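Local coordinates for Non-structural polyprotein (Sindbis virus, PDB 4GUA), which carries, as an uncleaved alphavirus precursor spanning nsP2 and nsP3, a cysteine protease region, a macro domain and a zinc-binding domain, and is probably processed during RNA replication, at residues 256-270 with 301-313. Sequence-based numbering, arbitrary orientation.
Sequences LNCLNPGGTLVVKSY and SNTEMYLIFRQLD
With CG of K268 trans to its own backbone N (chi1 168°) and a bend at chi3 of -68°, the lysine chain passes slantwise across the ring of Y306 and delivers its ammonium to E304. NZ meets OE2 of E304 at 3.2 Å in a salt bridge, approaching from above the carboxylate plane, while K268 CE lies 3.5 Å from Y306 OH. Both acidic oxygens matter, since OE1 of E304 also accepts a bond from the backbone N of S300, and the Y306 hydroxyl is bonded to N228. The carboxylate is thus tied to a charge and an amide in buried surroundings, which would probably keep it ionised.

K268 and Y306 lie on one face of the antiparallel strands 263-269 and 305-310, where V266 CG1 packs 3.9 Å from Y306 CD1; E304 reaches in from just before strand 305-310. Regular backbone bonds join L265 to F309 and V267 to L307. On the other face V267 CG1 meets the F309 ring at its edge, 3.6 Å from CE1, and S269 OG bonds M305 O at 3.0 Å. That carbonyl also receives S269 N, and the two donors come from opposite faces of its plane.

At the far end a type II turn from N260 to G263 lets G262 N bond L312 O at 2.7 Å, and L312 CD2 packs 3.9 Å from L259 CD2. Helices 237-257 and 323-333 cover the face bearing V267 and L307. Strand 305-312, inserted between 263-269 and 288-294, is the one strand running against the rest, in the order 3-2-1-4-5-7-6 characteristic of the Rossmann-like methyltransferase fold.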
# COMPACT_ATOMS: atom_id res chain seq x y z
N LEU A 256 19.67 -0.37 3.19
CA LEU A 256 19.67 -1.62 2.43
C LEU A 256 21.07 -2.11 2.05
O LEU A 256 21.29 -3.32 1.93
CB LEU A 256 18.81 -1.49 1.17
CG LEU A 256 17.31 -1.32 1.41
CD1 LEU A 256 16.60 -1.09 0.10
CD2 LEU A 256 16.73 -2.54 2.12
N ASN A 257 22.00 -1.20 1.82
CA ASN A 257 23.38 -1.61 1.56
C ASN A 257 24.00 -2.23 2.80
O ASN A 257 24.89 -3.05 2.71
CB ASN A 257 24.24 -0.42 1.10
CG ASN A 257 23.80 0.12 -0.24
OD1 ASN A 257 23.38 -0.62 -1.13
ND2 ASN A 257 23.90 1.43 -0.40
N CYS A 258 23.52 -1.81 3.96
CA CYS A 258 24.07 -2.25 5.24
C CYS A 258 23.33 -3.43 5.88
O CYS A 258 23.58 -3.75 7.04
CB CYS A 258 24.14 -1.07 6.20
SG CYS A 258 25.05 0.34 5.50
N LEU A 259 22.39 -4.04 5.16
CA LEU A 259 21.53 -5.07 5.73
C LEU A 259 21.78 -6.46 5.16
O LEU A 259 21.81 -6.64 3.94
CB LEU A 259 20.07 -4.69 5.50
CG LEU A 259 19.02 -5.43 6.33
CD1 LEU A 259 19.28 -5.30 7.82
CD2 LEU A 259 17.63 -4.92 5.99
N ASN A 260 21.95 -7.46 6.03
CA ASN A 260 22.08 -8.85 5.60
C ASN A 260 20.76 -9.45 5.15
O ASN A 260 19.70 -9.05 5.62
CB ASN A 260 22.61 -9.73 6.73
CG ASN A 260 24.09 -9.57 6.95
OD1 ASN A 260 24.86 -9.47 6.00
ND2 ASN A 260 24.49 -9.57 8.22
N PRO A 261 20.82 -10.44 4.25
CA PRO A 261 19.60 -11.16 3.89
C PRO A 261 18.91 -11.76 5.12
O PRO A 261 19.58 -12.17 6.06
CB PRO A 261 20.10 -12.26 2.93
CG PRO A 261 21.59 -12.20 2.95
CD PRO A 261 21.98 -10.85 3.44
N GLY A 262 17.58 -11.78 5.10
CA GLY A 262 16.82 -12.22 6.26
C GLY A 262 16.84 -11.18 7.37
O GLY A 262 16.29 -11.41 8.45
N GLY A 263 17.46 -10.04 7.10
CA GLY A 263 17.61 -8.98 8.08
C GLY A 263 16.35 -8.16 8.29
O GLY A 263 15.36 -8.32 7.58
N THR A 264 16.41 -7.27 9.27
CA THR A 264 15.27 -6.43 9.62
C THR A 264 15.66 -4.96 9.65
O THR A 264 16.71 -4.58 10.17
CB THR A 264 14.70 -6.84 10.99
OG1 THR A 264 13.99 -8.08 10.86
CG2 THR A 264 13.75 -5.78 11.54
N LEU A 265 14.80 -4.13 9.05
CA LEU A 265 14.98 -2.69 9.02
C LEU A 265 13.85 -1.99 9.76
O LEU A 265 12.70 -2.10 9.38
CB LEU A 265 15.01 -2.21 7.58
CG LEU A 265 14.99 -0.69 7.37
CD1 LEU A 265 16.28 -0.05 7.84
CD2 LEU A 265 14.77 -0.40 5.91
N VAL A 266 14.17 -1.30 10.84
CA VAL A 266 13.22 -0.46 11.55
C VAL A 266 13.51 0.98 11.17
O VAL A 266 14.64 1.42 11.29
CB VAL A 266 13.37 -0.64 13.08
CG1 VAL A 266 12.49 0.34 13.85
CG2 VAL A 266 13.06 -2.08 13.48
N VAL A 267 12.52 1.71 10.67
CA VAL A 267 12.76 3.08 10.23
C VAL A 267 11.65 4.02 10.68
O VAL A 267 10.47 3.75 10.45
CB VAL A 267 12.91 3.18 8.68
CG1 VAL A 267 11.83 2.38 7.98
CG2 VAL A 267 12.90 4.63 8.23
N LYS A 268 12.02 5.13 11.30
CA LYS A 268 11.04 6.07 11.81
C LYS A 268 10.28 6.76 10.67
O LYS A 268 10.87 7.23 9.69
CB LYS A 268 11.72 7.10 12.71
CG LYS A 268 10.83 8.28 13.04
CD LYS A 268 11.52 9.29 13.94
CE LYS A 268 11.77 8.73 15.34
NZ LYS A 268 12.43 9.75 16.20
N SER A 269 8.96 6.82 10.81
CA SER A 269 8.10 7.49 9.85
C SER A 269 6.93 8.15 10.56
O SER A 269 6.72 7.96 11.75
CB SER A 269 7.55 6.51 8.81
OG SER A 269 6.44 5.79 9.33
N TYR A 270 6.22 8.96 9.81
CA TYR A 270 4.95 9.55 10.22
C TYR A 270 3.75 8.82 9.58
O TYR A 270 2.65 9.33 9.52
CB TYR A 270 5.00 11.05 10.02
CG TYR A 270 6.24 11.59 10.71
CD1 TYR A 270 6.20 12.00 12.03
CD2 TYR A 270 7.48 11.60 10.06
CE1 TYR A 270 7.33 12.45 12.68
CE2 TYR A 270 8.62 12.05 10.71
CZ TYR A 270 8.54 12.47 12.02
OH TYR A 270 9.67 12.92 12.67
N SER A 301 6.68 12.09 19.55
CA SER A 301 5.44 12.76 19.18
C SER A 301 4.37 11.75 18.85
O SER A 301 4.64 10.57 18.65
CB SER A 301 5.67 13.69 17.99
OG SER A 301 5.76 12.96 16.78
N ASN A 302 3.13 12.23 18.75
CA ASN A 302 2.01 11.34 18.50
C ASN A 302 1.86 10.97 17.02
O ASN A 302 1.09 10.06 16.68
CB ASN A 302 0.72 11.94 19.04
CG ASN A 302 0.41 13.30 18.45
OD1 ASN A 302 1.28 13.97 17.91
ND2 ASN A 302 -0.84 13.72 18.57
N THR A 303 2.56 11.68 16.15
CA THR A 303 2.59 11.34 14.73
C THR A 303 3.70 10.35 14.36
O THR A 303 3.68 9.77 13.28
CB THR A 303 2.75 12.58 13.84
OG1 THR A 303 3.97 13.25 14.16
CG2 THR A 303 1.57 13.54 14.01
N GLU A 304 4.67 10.17 15.26
CA GLU A 304 5.79 9.27 14.98
C GLU A 304 5.35 7.80 14.95
O GLU A 304 4.61 7.35 15.82
CB GLU A 304 6.93 9.47 15.98
CG GLU A 304 7.83 10.64 15.63
CD GLU A 304 9.06 10.73 16.50
OE1 GLU A 304 9.19 9.91 17.43
OE2 GLU A 304 9.90 11.63 16.26
N MET A 305 5.79 7.09 13.93
CA MET A 305 5.45 5.69 13.73
C MET A 305 6.69 4.97 13.22
O MET A 305 7.23 5.35 12.19
CB MET A 305 4.33 5.58 12.70
CG MET A 305 3.75 4.19 12.51
SD MET A 305 2.76 3.67 13.92
CE MET A 305 1.42 4.85 13.87
N TYR A 306 7.13 3.94 13.92
CA TYR A 306 8.23 3.13 13.40
C TYR A 306 7.67 2.04 12.50
O TYR A 306 6.78 1.30 12.89
CB TYR A 306 9.04 2.50 14.53
CG TYR A 306 9.91 3.46 15.32
CD1 TYR A 306 11.12 3.91 14.82
CD2 TYR A 306 9.53 3.87 16.59
CE1 TYR A 306 11.92 4.78 15.57
CE2 TYR A 306 10.31 4.73 17.34
CZ TYR A 306 11.51 5.19 16.83
OH TYR A 306 12.27 6.04 17.60
N LEU A 307 8.17 2.01 11.27
CA LEU A 307 7.91 0.92 10.33
C LEU A 307 8.91 -0.22 10.48
O LEU A 307 10.12 -0.01 10.52
CB LEU A 307 7.97 1.45 8.89
CG LEU A 307 6.99 2.58 8.55
CD1 LEU A 307 7.26 3.11 7.15
CD2 LEU A 307 5.55 2.12 8.69
N ILE A 308 8.39 -1.44 10.58
CA ILE A 308 9.22 -2.62 10.74
C ILE A 308 9.15 -3.55 9.53
O ILE A 308 8.15 -4.22 9.31
CB ILE A 308 8.76 -3.38 12.00
CG1 ILE A 308 8.82 -2.44 13.21
CG2 ILE A 308 9.62 -4.61 12.24
CD1 ILE A 308 8.13 -2.96 14.44
N PHE A 309 10.22 -3.58 8.74
CA PHE A 309 10.34 -4.49 7.61
C PHE A 309 11.15 -5.72 8.03
O PHE A 309 12.30 -5.59 8.46
CB PHE A 309 11.05 -3.78 6.45
CG PHE A 309 10.37 -2.51 6.01
CD1 PHE A 309 10.62 -1.32 6.67
CD2 PHE A 309 9.50 -2.50 4.94
CE1 PHE A 309 10.00 -0.14 6.27
CE2 PHE A 309 8.87 -1.32 4.53
CZ PHE A 309 9.13 -0.14 5.20
N ARG A 310 10.57 -6.92 7.91
CA ARG A 310 11.19 -8.13 8.45
C ARG A 310 11.66 -9.09 7.36
O ARG A 310 10.90 -9.42 6.45
CB ARG A 310 10.20 -8.87 9.34
CG ARG A 310 9.82 -8.17 10.62
CD ARG A 310 8.87 -9.03 11.44
NE ARG A 310 8.30 -8.29 12.56
CZ ARG A 310 8.97 -8.00 13.67
NH1 ARG A 310 10.24 -8.39 13.81
NH2 ARG A 310 8.39 -7.32 14.64
N GLN A 311 12.88 -9.61 7.52
CA GLN A 311 13.43 -10.61 6.61
C GLN A 311 13.59 -10.15 5.16
O GLN A 311 12.75 -10.46 4.31
CB GLN A 311 12.59 -11.88 6.64
CG GLN A 311 12.63 -12.61 7.96
CD GLN A 311 11.81 -13.88 7.91
OE1 GLN A 311 12.35 -14.98 7.96
NE2 GLN A 311 10.49 -13.73 7.79
N LEU A 312 14.66 -9.41 4.89
CA LEU A 312 14.92 -8.91 3.55
C LEU A 312 15.44 -10.01 2.64
O LEU A 312 16.51 -10.56 2.88
CB LEU A 312 16.02 -7.84 3.62
CG LEU A 312 16.73 -7.46 2.32
CD1 LEU A 312 15.86 -6.53 1.50
CD2 LEU A 312 18.07 -6.81 2.62
N ASP A 313 14.65 -10.37 1.63
CA ASP A 313 15.15 -11.14 0.49
C ASP A 313 15.29 -10.31 -0.80
O ASP A 313 15.74 -10.82 -1.83
CB ASP A 313 14.29 -12.38 0.26
CG ASP A 313 12.85 -12.05 -0.03
OD1 ASP A 313 12.56 -10.87 -0.34
OD2 ASP A 313 11.99 -12.96 0.06